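Local coordinates for protein Bd0816 (Bdellovibrio bacteriovorus HD100, PDB 5CER) that probably acts as a serine-type D-Ala-D-Ala carboxypeptidase of the peptidase S13 family, removing the terminal D-alanine from peptidoglycan stem peptides, at residues L31-K36 with I318-T323; K36-L41 with E271-T276; I247-G252 with I264-T269. The protein carries 2 engineered substitutions. All coordinates share one frame; numbering follows the deposited sequence.

Helix 35-47 ties the three contacts together. Contact 1 sets its N-terminal end and the residues just before it against strand 317-324, contact 2 packs the next turns on helix 270-286, and contact 3 lies alongside in a small three-stranded sheet. Contacts 1 and 2 are buried; contact 3 is mostly so but reaches the surface at Ile-264. The chemistry follows the elements: in contacts 1 and 2 a helix or its N-terminal turn packs by side chains, with no hydrogen bond across, whereas contact 3 joins paired strands through backbone and amide bonds. Their seams also meet, since Leu-31 N bonds to Asn-266 O, Thr-39 OG1 to Gly-252 O, and Leu-31 CD2 packs on Met-273 SD.

Contact 1 of 3, residues L31-K36 with I318-T323; sequences LAAISK and IAKTGT. Engineered in segment 31-36: Ala-33 (natural residue Ser).
Lys-320 reaches from its strand across the turn at Ala-33 and Ile-34, and its side chain carries much of the contact. Its CB packs on Val-37 of the helix. CG, turned anti to the backbone N (chi1 178°), lies 3.6 Å from Ala-33 O. The chain then bends at chi2 (77°), so that CD and CE curl round the same carbonyl, and CE also comes 3.8 Å from Lys-36 CD where the two lysines cross. A second bend at chi4 folds the tip back onto its own strand. There Lys-320 NZ gives a 2.7 Å hydrogen bond to Thr-321 O, tilted from the carbonyl plane, and sits 3.7 Å from Ala-33 CB, which is 3.4 Å from Thr-321 O; NZ also bonds to Ser-214 OG. Lys-36 NZ bonds to Asn-216 OD1 and also to Ser-214 OG, which joins the two lysine tips through one hydroxyl.

Ile-34 CG2 lies 3.4 Å from Lys-320 O, and Ala-32 CB covers the peptide between Gly-322 and Thr-323. With no side chain at Gly-322, the CA atoms of Ala-33 and Gly-322 approach to 4.2 Å. Ala-33 is engineered, replacing the serine that, by the family pattern, is probably the nucleophile. With that serine, residues 33-36 read as SxxK and 320-322 as KTG, while Ser-214 and Asn-216, bonded by the lysines, fit SxN: the three motifs of penicillin-recognising active sites.

Contact 2 of 3, residues K36-L41 with E271-T276; sequences KVITTL and ETMIKT
Helices 35-47 and 270-286 pack against each other in the domain that bears the SxxK motif, with Val-37, Ile-38 and Leu-41 meeting Met-273 and Thr-276. The two short segments run at 40° to each other, with axes 10.1 Å apart at their closest approach, and the small Thr-276 sits where the backbones come nearest.

Thr-276 points into the other helix, its methyl CG2 anti to the backbone N. That methyl lies 3.9 Å from Val-37 CG1 and 4.1 Å from Leu-41 CD2, and it also touches CG1 of Ile-38, whose side chain crosses that of Thr-276 at about a right angle. The hydroxyl next to it is held within its own helix: Thr-276 OG1 donates to Thr-272 O at 2.8 Å, on the opposite face of that carbonyl from Thr-276 N, so one oxygen serves both and the rotation of the side chain is fixed. Across the interface the hydroxyl oxygen faces carbon, Ile-38 CG1 being nearest at 3.6 Å. One turn earlier, Met-273 bends at chi2 and chi3 and brings its thioether over to the facing helix. Its SD meets Ile-38 CD1 at 3.7 Å, and its CE ends 4.2 Å from Val-37 CB.

Phe-232 and Phe-235 of helix 228-239 close over Ile-38, Phe-235 also touching Leu-41, while on another side of helix 270-286 Ile-274 packs on Cys-8 and Met-10 of strand 3-11.

Contact 3 of 3, residues I247-G252 with I264-T269; sequences IVFHNG and IYNEAT
Val-248 and Glu-267 form an antiparallel hydrogen-bonded pair, Val-248 N to Glu-267 O and Glu-267 N to Val-248 O both 2.9 Å, with Ile-247 and Ala-268 as the adjoining non-hydrogen-bonded pair. This is one edge of a three-stranded antiparallel sheet in which 267-268 runs between 29-30 and 247-248. Ile-247 CG1 packs 3.8 Å from Ala-268 CB on the face turned to helices 35-47 and 228-239.

Beyond this pair the backbone bonding stops, and the side chain of Asn-266 takes over. CG stands anti to its own carbonyl carbon (chi1 -69°), which swings the amide across to residues 249-251. There it lies flat on the Phe-249 ring, planes 7° apart, with ND2 above the ring centre; the same phenyl stacks with Phe-232. Asn-266 OD1 accepts a nearly straight bond (176°) from His-250 N at 2.7 Å, tilted from the plane of the amide, and a weak one from Asn-251 N. ND2 donates to Asn-251 O at 2.9 Å, from above that carbonyl's plane, and also to Ser-35 OG of the SxxK helix. Much as a strand would, the amide thus pairs with backbone N-H and C=O groups, which fixes its rotation. Ile-264 CG2 covers one face of the His-250 ring, itself nearly coplanar with the amide, in a CH-pi contact 3.6 Å from the centroid, displaced toward the CE1-NE2 side.

Contact 1 of 3, residues L31-K36 with I318-T323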
ATOM      1  N   LEU A  31       5.640   8.136  12.024  1.00 23.70           N
ATOM      2  CA  LEU A  31       5.850   6.844  11.377  1.00 24.13           C
ATOM      3  C   LEU A  31       5.139   6.718  10.029  1.00 24.14           C
ATOM      4  O   LEU A  31       5.609   5.944   9.181  1.00 21.20           O
ATOM      5  CB  LEU A  31       5.366   5.682  12.265  1.00 24.06           C
ATOM      6  CG  LEU A  31       6.012   5.533  13.638  1.00 25.29           C
ATOM      7  CD1 LEU A  31       5.431   4.338  14.384  1.00 25.31           C
ATOM      8  CD2 LEU A  31       7.514   5.389  13.514  1.00 25.26           C
ATOM      9  N   ALA A  32       4.024   7.436   9.833  1.00 23.46           N
ATOM     10  CA  ALA A  32       3.162   7.156   8.714  1.00 23.37           C
ATOM     11  C   ALA A  32       2.822   5.657   8.750  1.00 23.20           C
ATOM     12  O   ALA A  32       2.831   5.061   9.840  1.00 23.15           O
ATOM     13  CB  ALA A  32       3.842   7.576   7.392  1.00 24.12           C
ATOM     14  N   ALA A  33       2.634   5.014   7.592  1.00 22.15           N
ATOM     15  CA  ALA A  33       2.144   3.636   7.569  1.00 22.07           C
ATOM     16  C   ALA A  33       3.152   2.538   8.002  1.00 22.19           C
ATOM     17  O   ALA A  33       2.751   1.397   8.123  1.00 23.10           O
ATOM     18  CB  ALA A  33       1.581   3.303   6.197  1.00 22.19           C
ATOM     19  N   ILE A  34       4.404   2.839   8.349  1.00 22.56           N
ATOM     20  CA  ILE A  34       5.192   1.788   9.043  1.00 22.44           C
ATOM     21  C   ILE A  34       4.622   1.483  10.451  1.00 21.89           C
ATOM     22  O   ILE A  34       4.941   0.462  11.042  1.00 21.10           O
ATOM     23  CB  ILE A  34       6.712   2.005   9.057  1.00 21.11           C
ATOM     24  CG1 ILE A  34       7.131   3.157   9.957  1.00 21.77           C
ATOM     25  CG2 ILE A  34       7.219   2.150   7.643  1.00 21.71           C
ATOM     26  CD1 ILE A  34       8.631   3.267  10.105  1.00 21.63           C
ATOM     27  N   SER A  35       3.761   2.364  10.939  1.00 21.97           N
ATOM     28  CA  SER A  35       2.833   2.038  12.035  1.00 23.54           C
ATOM     29  C   SER A  35       2.141   0.686  11.875  1.00 23.07           C
ATOM     30  O   SER A  35       1.894  -0.000  12.880  1.00 23.90           O
ATOM     31  CB  SER A  35       1.717   3.087  12.125  1.00 23.95           C
ATOM     32  OG  SER A  35       2.182   4.321  12.579  1.00 23.85           O
ATOM     33  N   LYS A  36       1.789   0.334  10.638  1.00 21.39           N
ATOM     34  CA  LYS A  36       1.101  -0.942  10.376  1.00 20.38           C
ATOM     35  C   LYS A  36       1.922  -2.176  10.713  1.00 19.79           C
ATOM     36  O   LYS A  36       1.376  -3.242  11.001  1.00 20.30           O
ATOM     37  CB  LYS A  36       0.577  -0.986   8.943  1.00 19.83           C
ATOM     38  CG  LYS A  36      -0.521   0.039   8.670  1.00 19.67           C
ATOM     39  CD  LYS A  36      -0.977  -0.025   7.214  1.00 19.89           C
ATOM     40  CE  LYS A  36      -2.176   0.858   6.950  1.00 20.10           C
ATOM     41  NZ  LYS A  36      -1.821   2.188   6.379  1.00 21.01           N
ATOM     42  N   ILE A 318      12.180  -7.094   2.018  1.00 27.73           N
ATOM     43  CA  ILE A 318      10.865  -7.207   2.560  1.00 28.66           C
ATOM     44  C   ILE A 318      10.613  -5.893   3.273  1.00 27.46           C
ATOM     45  O   ILE A 318      11.427  -5.498   4.065  1.00 27.68           O
ATOM     46  CB  ILE A 318      10.790  -8.341   3.565  1.00 29.67           C
ATOM     47  CG1 ILE A 318      11.013  -9.672   2.860  1.00 31.50           C
ATOM     48  CG2 ILE A 318       9.420  -8.359   4.246  1.00 31.48           C
ATOM     49  CD1 ILE A 318      11.491 -10.784   3.739  1.00 31.99           C
ATOM     50  N   ALA A 319       9.497  -5.206   2.998  1.00 28.42           N
ATOM     51  CA  ALA A 319       9.307  -3.880   3.578  1.00 27.22           C
ATOM     52  C   ALA A 319       7.896  -3.379   3.537  1.00 29.00           C
ATOM     53  O   ALA A 319       7.022  -3.842   2.751  1.00 30.27           O
ATOM     54  CB  ALA A 319      10.208  -2.888   2.872  1.00 25.49           C
ATOM     55  N   LYS A 320       7.690  -2.387   4.392  1.00 29.29           N
ATOM     56  CA  LYS A 320       6.447  -1.566   4.443  1.00 30.12           C
ATOM     57  C   LYS A 320       6.823  -0.096   4.229  1.00 27.12           C
ATOM     58  O   LYS A 320       7.775   0.369   4.846  1.00 23.81           O
ATOM     59  CB  LYS A 320       5.789  -1.752   5.806  1.00 30.71           C
ATOM     60  CG  LYS A 320       4.541  -0.943   6.029  1.00 32.26           C
ATOM     61  CD  LYS A 320       3.340  -1.548   5.318  1.00 33.96           C
ATOM     62  CE  LYS A 320       2.194  -0.563   5.182  1.00 34.50           C
ATOM     63  NZ  LYS A 320       2.490   0.390   4.084  1.00 33.09           N
ATOM     64  N   THR A 321       6.058   0.578   3.363  1.00 27.65           N
ATOM     65  CA  THR A 321       6.230   1.990   3.100  1.00 26.11           C
ATOM     66  C   THR A 321       5.345   2.826   3.967  1.00 28.04           C
ATOM     67  O   THR A 321       4.353   2.351   4.549  1.00 32.43           O
ATOM     68  CB  THR A 321       5.850   2.331   1.668  1.00 25.72           C
ATOM     69  OG1 THR A 321       4.542   1.850   1.396  1.00 26.01           O
ATOM     70  CG2 THR A 321       6.856   1.736   0.666  1.00 25.46           C
ATOM     71  N   GLY A 322       5.643   4.110   3.991  1.00 28.17           N
ATOM     72  CA  GLY A 322       4.785   5.079   4.654  1.00 29.04           C
ATOM     73  C   GLY A 322       4.855   6.437   4.012  1.00 28.86           C
ATOM     74  O   GLY A 322       5.940   6.900   3.602  1.00 26.40           O
ATOM     75  N   THR A 323       3.690   7.091   3.960  1.00 30.97           N
ATOM     76  CA  THR A 323       3.549   8.392   3.336  1.00 31.59           C
ATOM     77  C   THR A 323       2.514   9.252   4.058  1.00 33.74           C
ATOM     78  O   THR A 323       1.338   8.858   4.140  1.00 35.96           O
ATOM     79  CB  THR A 323       3.048   8.219   1.912  1.00 33.31           C
ATOM     80  OG1 THR A 323       3.929   7.359   1.193  1.00 33.22           O
ATOM     81  CG2 THR A 323       2.974   9.594   1.199  1.00 33.62           C
TER

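Contact 2 of 3, residues K36-L41 with E271-T276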
ATOM      1  N   LYS A  36       1.789   0.334  10.638  1.00 21.39           N
ATOM      2  CA  LYS A  36       1.101  -0.942  10.376  1.00 20.38           C
ATOM      3  C   LYS A  36       1.922  -2.176  10.713  1.00 19.79           C
ATOM      4  O   LYS A  36       1.376  -3.242  11.001  1.00 20.30           O
ATOM      5  CB  LYS A  36       0.577  -0.986   8.943  1.00 19.83           C
ATOM      6  CG  LYS A  36      -0.521   0.039   8.670  1.00 19.67           C
ATOM      7  CD  LYS A  36      -0.977  -0.025   7.214  1.00 19.89           C
ATOM      8  CE  LYS A  36      -2.176   0.858   6.950  1.00 20.10           C
ATOM      9  NZ  LYS A  36      -1.821   2.188   6.379  1.00 21.01           N
ATOM     10  N   VAL A  37       3.232  -2.036  10.672  1.00 19.76           N
ATOM     11  CA  VAL A  37       4.138  -3.107  11.118  1.00 19.23           C
ATOM     12  C   VAL A  37       3.888  -3.436  12.611  1.00 19.64           C
ATOM     13  O   VAL A  37       3.880  -4.590  12.994  1.00 17.74           O
ATOM     14  CB  VAL A  37       5.627  -2.767  10.891  1.00 17.34           C
ATOM     15  CG1 VAL A  37       6.490  -3.949  11.288  1.00 17.42           C
ATOM     16  CG2 VAL A  37       5.862  -2.449   9.423  1.00 17.24           C
ATOM     17  N   ILE A  38       3.677  -2.389  13.403  1.00 20.90           N
ATOM     18  CA  ILE A  38       3.437  -2.540  14.819  1.00 22.39           C
ATOM     19  C   ILE A  38       2.038  -3.077  15.057  1.00 22.27           C
ATOM     20  O   ILE A  38       1.839  -3.970  15.881  1.00 23.14           O
ATOM     21  CB  ILE A  38       3.639  -1.204  15.562  1.00 23.35           C
ATOM     22  CG1 ILE A  38       5.084  -0.705  15.368  1.00 23.53           C
ATOM     23  CG2 ILE A  38       3.315  -1.377  17.055  1.00 23.81           C
ATOM     24  CD1 ILE A  38       5.367   0.663  15.951  1.00 25.33           C
ATOM     25  N   THR A  39       1.068  -2.522  14.345  1.00 22.49           N
ATOM     26  CA  THR A  39      -0.301  -3.026  14.400  1.00 22.25           C
ATOM     27  C   THR A  39      -0.361  -4.515  14.053  1.00 22.62           C
ATOM     28  O   THR A  39      -1.023  -5.319  14.768  1.00 23.14           O
ATOM     29  CB  THR A  39      -1.204  -2.182  13.510  1.00 22.24           C
ATOM     30  OG1 THR A  39      -1.150  -0.808  13.958  1.00 20.52           O
ATOM     31  CG2 THR A  39      -2.626  -2.671  13.598  1.00 23.26           C
ATOM     32  N   THR A  40       0.408  -4.888  13.034  1.00 21.63           N
ATOM     33  CA  THR A  40       0.584  -6.266  12.626  1.00 21.50           C
ATOM     34  C   THR A  40       1.119  -7.167  13.734  1.00 22.53           C
ATOM     35  O   THR A  40       0.607  -8.287  13.955  1.00 22.25           O
ATOM     36  CB  THR A  40       1.490  -6.349  11.355  1.00 21.10           C
ATOM     37  OG1 THR A  40       0.802  -5.766  10.240  1.00 20.95           O
ATOM     38  CG2 THR A  40       1.842  -7.766  10.992  1.00 20.85           C
ATOM     39  N   LEU A  41       2.163  -6.717  14.424  1.00 23.17           N
ATOM     40  CA  LEU A  41       2.708  -7.514  15.546  1.00 23.49           C
ATOM     41  C   LEU A  41       1.659  -7.703  16.643  1.00 23.26           C
ATOM     42  O   LEU A  41       1.519  -8.784  17.205  1.00 23.66           O
ATOM     43  CB  LEU A  41       3.957  -6.862  16.135  1.00 23.60           C
ATOM     44  CG  LEU A  41       4.532  -7.442  17.444  1.00 24.37           C
ATOM     45  CD1 LEU A  41       4.923  -8.896  17.302  1.00 24.50           C
ATOM     46  CD2 LEU A  41       5.726  -6.600  17.861  1.00 25.34           C
ATOM     47  N   GLU A 271      14.665   2.999  17.032  1.00 27.23           N
ATOM     48  CA  GLU A 271      14.938   1.818  17.851  1.00 28.07           C
ATOM     49  C   GLU A 271      13.691   0.953  18.017  1.00 25.71           C
ATOM     50  O   GLU A 271      13.746  -0.270  17.935  1.00 24.17           O
ATOM     51  CB  GLU A 271      15.474   2.252  19.236  1.00 31.31           C
ATOM     52  CG  GLU A 271      15.503   1.157  20.287  1.00 35.23           C
ATOM     53  CD  GLU A 271      16.247   1.536  21.533  1.00 41.28           C
ATOM     54  OE1 GLU A 271      16.192   2.730  21.904  1.00 46.41           O
ATOM     55  OE2 GLU A 271      16.976   0.671  22.118  1.00 45.84           O
ATOM     56  N   THR A 272      12.585   1.605  18.316  1.00 25.47           N
ATOM     57  CA  THR A 272      11.320   0.903  18.550  1.00 25.21           C
ATOM     58  C   THR A 272      10.874   0.096  17.299  1.00 24.56           C
ATOM     59  O   THR A 272      10.335  -1.007  17.425  1.00 23.71           O
ATOM     60  CB  THR A 272      10.195   1.891  18.970  1.00 24.64           C
ATOM     61  OG1 THR A 272      10.570   2.596  20.150  1.00 24.27           O
ATOM     62  CG2 THR A 272       8.895   1.146  19.236  1.00 24.70           C
ATOM     63  N   MET A 273      11.125   0.649  16.117  1.00 24.71           N
ATOM     64  CA  MET A 273      10.796  -0.025  14.845  1.00 25.55           C
ATOM     65  C   MET A 273      11.669  -1.234  14.604  1.00 25.57           C
ATOM     66  O   MET A 273      11.169  -2.243  14.135  1.00 25.00           O
ATOM     67  CB  MET A 273      10.921   0.918  13.648  1.00 25.36           C
ATOM     68  CG  MET A 273       9.897   2.025  13.646  1.00 25.57           C
ATOM     69  SD  MET A 273       8.168   1.478  13.595  1.00 28.00           S
ATOM     70  CE  MET A 273       8.193   0.166  12.338  1.00 27.26           C
ATOM     71  N   ILE A 274      12.945  -1.155  14.976  1.00 26.63           N
ATOM     72  CA  ILE A 274      13.856  -2.313  14.931  1.00 27.40           C
ATOM     73  C   ILE A 274      13.379  -3.409  15.911  1.00 27.12           C
ATOM     74  O   ILE A 274      13.366  -4.585  15.542  1.00 26.03           O
ATOM     75  CB  ILE A 274      15.312  -1.938  15.249  1.00 27.98           C
ATOM     76  CG1 ILE A 274      15.853  -0.956  14.210  1.00 29.36           C
ATOM     77  CG2 ILE A 274      16.201  -3.172  15.270  1.00 29.11           C
ATOM     78  CD1 ILE A 274      15.752  -1.420  12.763  1.00 30.08           C
ATOM     79  N   LYS A 275      13.012  -3.031  17.137  1.00 26.46           N
ATOM     80  CA  LYS A 275      12.464  -4.019  18.098  1.00 27.48           C
ATOM     81  C   LYS A 275      11.257  -4.741  17.535  1.00 24.95           C
ATOM     82  O   LYS A 275      11.208  -5.951  17.538  1.00 23.55           O
ATOM     83  CB  LYS A 275      12.035  -3.378  19.401  1.00 28.99           C
ATOM     84  CG  LYS A 275      13.164  -3.129  20.352  1.00 32.32           C
ATOM     85  CD  LYS A 275      12.622  -2.575  21.657  1.00 36.11           C
ATOM     86  CE  LYS A 275      13.653  -1.762  22.415  1.00 39.70           C
ATOM     87  NZ  LYS A 275      13.006  -1.140  23.605  1.00 42.31           N
ATOM     88  N   THR A 276      10.324  -3.948  17.019  1.00 23.24           N
ATOM     89  CA  THR A 276       9.103  -4.461  16.409  1.00 22.46           C
ATOM     90  C   THR A 276       9.410  -5.509  15.369  1.00 22.16           C
ATOM     91  O   THR A 276       8.833  -6.593  15.376  1.00 23.55           O
ATOM     92  CB  THR A 276       8.282  -3.318  15.758  1.00 21.40           C
ATOM     93  OG1 THR A 276       7.964  -2.359  16.770  1.00 22.23           O
ATOM     94  CG2 THR A 276       7.008  -3.831  15.144  1.00 21.20           C
TER

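Contact 3 of 3, residues I247-G252 with I264-T269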
ATOM      1  N   ILE A 247       7.012   5.810  22.151  1.00 29.22           N
ATOM      2  CA  ILE A 247       5.912   5.506  21.213  1.00 28.30           C
ATOM      3  C   ILE A 247       4.594   6.104  21.669  1.00 28.22           C
ATOM      4  O   ILE A 247       4.227   6.008  22.855  1.00 29.21           O
ATOM      5  CB  ILE A 247       5.829   3.984  20.967  1.00 28.79           C
ATOM      6  CG1 ILE A 247       4.826   3.674  19.852  1.00 29.46           C
ATOM      7  CG2 ILE A 247       5.498   3.198  22.245  1.00 28.59           C
ATOM      8  CD1 ILE A 247       5.030   2.318  19.217  1.00 29.15           C
ATOM      9  N   VAL A 248       3.928   6.789  20.757  1.00 27.49           N
ATOM     10  CA  VAL A 248       2.551   7.289  20.976  1.00 27.74           C
ATOM     11  C   VAL A 248       1.717   6.948  19.759  1.00 26.78           C
ATOM     12  O   VAL A 248       2.083   7.313  18.648  1.00 26.91           O
ATOM     13  CB  VAL A 248       2.484   8.812  21.199  1.00 28.78           C
ATOM     14  CG1 VAL A 248       1.058   9.280  21.513  1.00 29.09           C
ATOM     15  CG2 VAL A 248       3.428   9.249  22.353  1.00 29.17           C
ATOM     16  N   PHE A 249       0.637   6.207  19.984  1.00 26.27           N
ATOM     17  CA  PHE A 249      -0.289   5.847  18.940  1.00 26.22           C
ATOM     18  C   PHE A 249      -1.654   6.485  19.179  1.00 26.21           C
ATOM     19  O   PHE A 249      -2.115   6.620  20.324  1.00 28.22           O
ATOM     20  CB  PHE A 249      -0.442   4.299  18.811  1.00 26.72           C
ATOM     21  CG  PHE A 249       0.436   3.662  17.770  1.00 25.82           C
ATOM     22  CD1 PHE A 249       1.741   4.082  17.558  1.00 24.90           C
ATOM     23  CD2 PHE A 249      -0.021   2.572  17.043  1.00 26.96           C
ATOM     24  CE1 PHE A 249       2.540   3.475  16.614  1.00 23.20           C
ATOM     25  CE2 PHE A 249       0.800   1.967  16.074  1.00 25.25           C
ATOM     26  CZ  PHE A 249       2.075   2.426  15.872  1.00 22.94           C
ATOM     27  N   HIS A 250      -2.307   6.819  18.068  1.00 25.20           N
ATOM     28  CA  HIS A 250      -3.707   7.248  18.011  1.00 25.07           C
ATOM     29  C   HIS A 250      -4.553   6.334  17.161  1.00 24.53           C
ATOM     30  O   HIS A 250      -5.762   6.335  17.296  1.00 27.61           O
ATOM     31  CB  HIS A 250      -3.759   8.634  17.411  1.00 25.65           C
ATOM     32  CG  HIS A 250      -2.872   9.625  18.090  1.00 25.95           C
ATOM     33  ND1 HIS A 250      -1.551   9.831  17.733  1.00 26.03           N
ATOM     34  CD2 HIS A 250      -3.134  10.505  19.068  1.00 27.21           C
ATOM     35  CE1 HIS A 250      -1.036  10.787  18.473  1.00 26.44           C
ATOM     36  NE2 HIS A 250      -1.979  11.213  19.289  1.00 27.67           N
ATOM     37  N   ASN A 251      -3.959   5.566  16.247  1.00 24.12           N
ATOM     38  CA  ASN A 251      -4.721   4.680  15.355  1.00 23.83           C
ATOM     39  C   ASN A 251      -3.823   3.552  14.823  1.00 23.48           C
ATOM     40  O   ASN A 251      -2.643   3.499  15.175  1.00 24.16           O
ATOM     41  CB  ASN A 251      -5.276   5.477  14.211  1.00 23.60           C
ATOM     42  CG  ASN A 251      -4.186   6.164  13.391  1.00 23.58           C
ATOM     43  OD1 ASN A 251      -3.071   5.635  13.206  1.00 24.34           O
ATOM     44  ND2 ASN A 251      -4.515   7.290  12.849  1.00 23.23           N
ATOM     45  N   GLY A 252      -4.396   2.607  14.081  1.00 22.54           N
ATOM     46  CA  GLY A 252      -3.638   1.453  13.589  1.00 21.09           C
ATOM     47  C   GLY A 252      -2.877   1.710  12.288  1.00 20.38           C
ATOM     48  O   GLY A 252      -1.936   0.992  11.974  1.00 18.85           O
ATOM     49  N   ILE A 264      -1.647  15.330  13.309  1.00 32.85           N
ATOM     50  CA  ILE A 264      -1.296  14.490  14.459  1.00 30.44           C
ATOM     51  C   ILE A 264      -0.988  13.122  13.885  1.00 27.27           C
ATOM     52  O   ILE A 264      -1.843  12.501  13.241  1.00 24.93           O
ATOM     53  CB  ILE A 264      -2.479  14.419  15.470  1.00 31.10           C
ATOM     54  CG1 ILE A 264      -2.776  15.831  15.997  1.00 33.35           C
ATOM     55  CG2 ILE A 264      -2.203  13.467  16.647  1.00 29.61           C
ATOM     56  CD1 ILE A 264      -4.225  16.010  16.466  1.00 34.69           C
ATOM     57  N   TYR A 265       0.166  12.606  14.253  1.00 26.01           N
ATOM     58  CA  TYR A 265       0.650  11.351  13.730  1.00 24.15           C
ATOM     59  C   TYR A 265       1.098  10.368  14.840  1.00 23.44           C
ATOM     60  O   TYR A 265       1.632  10.780  15.851  1.00 22.95           O
ATOM     61  CB  TYR A 265       1.855  11.651  12.893  1.00 23.77           C
ATOM     62  CG  TYR A 265       1.614  12.495  11.673  1.00 25.17           C
ATOM     63  CD1 TYR A 265       0.716  12.061  10.668  1.00 25.77           C
ATOM     64  CD2 TYR A 265       2.333  13.676  11.453  1.00 24.89           C
ATOM     65  CE1 TYR A 265       0.514  12.806   9.513  1.00 25.78           C
ATOM     66  CE2 TYR A 265       2.174  14.396  10.286  1.00 25.92           C
ATOM     67  CZ  TYR A 265       1.263  13.958   9.314  1.00 26.77           C
ATOM     68  OH  TYR A 265       1.087  14.696   8.135  1.00 28.08           O
ATOM     69  N   ASN A 266       0.956   9.064  14.585  1.00 23.00           N
ATOM     70  CA  ASN A 266       1.629   8.051  15.382  1.00 23.79           C
ATOM     71  C   ASN A 266       3.108   8.334  15.299  1.00 24.66           C
ATOM     72  O   ASN A 266       3.648   8.601  14.194  1.00 24.82           O
ATOM     73  CB  ASN A 266       1.372   6.640  14.851  1.00 23.16           C
ATOM     74  CG  ASN A 266      -0.056   6.170  15.031  1.00 24.48           C
ATOM     75  OD1 ASN A 266      -0.876   6.769  15.766  1.00 25.62           O
ATOM     76  ND2 ASN A 266      -0.388   5.079  14.353  1.00 24.56           N
ATOM     77  N   GLU A 267       3.774   8.270  16.441  1.00 26.26           N
ATOM     78  CA  GLU A 267       5.233   8.503  16.527  1.00 28.85           C
ATOM     79  C   GLU A 267       5.917   7.391  17.296  1.00 29.42           C
ATOM     80  O   GLU A 267       5.369   6.867  18.278  1.00 30.46           O
ATOM     81  CB  GLU A 267       5.521   9.741  17.318  1.00 31.60           C
ATOM     82  CG  GLU A 267       5.144  11.041  16.658  1.00 34.94           C
ATOM     83  CD  GLU A 267       5.551  12.244  17.501  1.00 38.60           C
ATOM     84  OE1 GLU A 267       5.667  12.142  18.761  1.00 42.68           O
ATOM     85  OE2 GLU A 267       5.759  13.296  16.876  1.00 42.88           O
ATOM     86  N   ALA A 268       7.094   7.014  16.844  1.00 27.74           N
ATOM     87  CA  ALA A 268       7.941   6.176  17.660  1.00 27.22           C
ATOM     88  C   ALA A 268       9.404   6.444  17.317  1.00 26.02           C
ATOM     89  O   ALA A 268       9.700   7.079  16.312  1.00 25.45           O
ATOM     90  CB  ALA A 268       7.595   4.702  17.486  1.00 25.66           C
ATOM     91  N   THR A 269      10.297   5.938  18.150  1.00 25.43           N
ATOM     92  CA  THR A 269      11.731   6.013  17.873  1.00 26.06           C
ATOM     93  C   THR A 269      12.153   4.928  16.910  1.00 25.52           C
ATOM     94  O   THR A 269      11.473   3.909  16.745  1.00 24.72           O
ATOM     95  CB  THR A 269      12.563   5.777  19.117  1.00 26.65           C
ATOM     96  OG1 THR A 269      12.468   4.399  19.496  1.00 24.98           O
ATOM     97  CG2 THR A 269      12.095   6.691  20.242  1.00 27.48           C
TER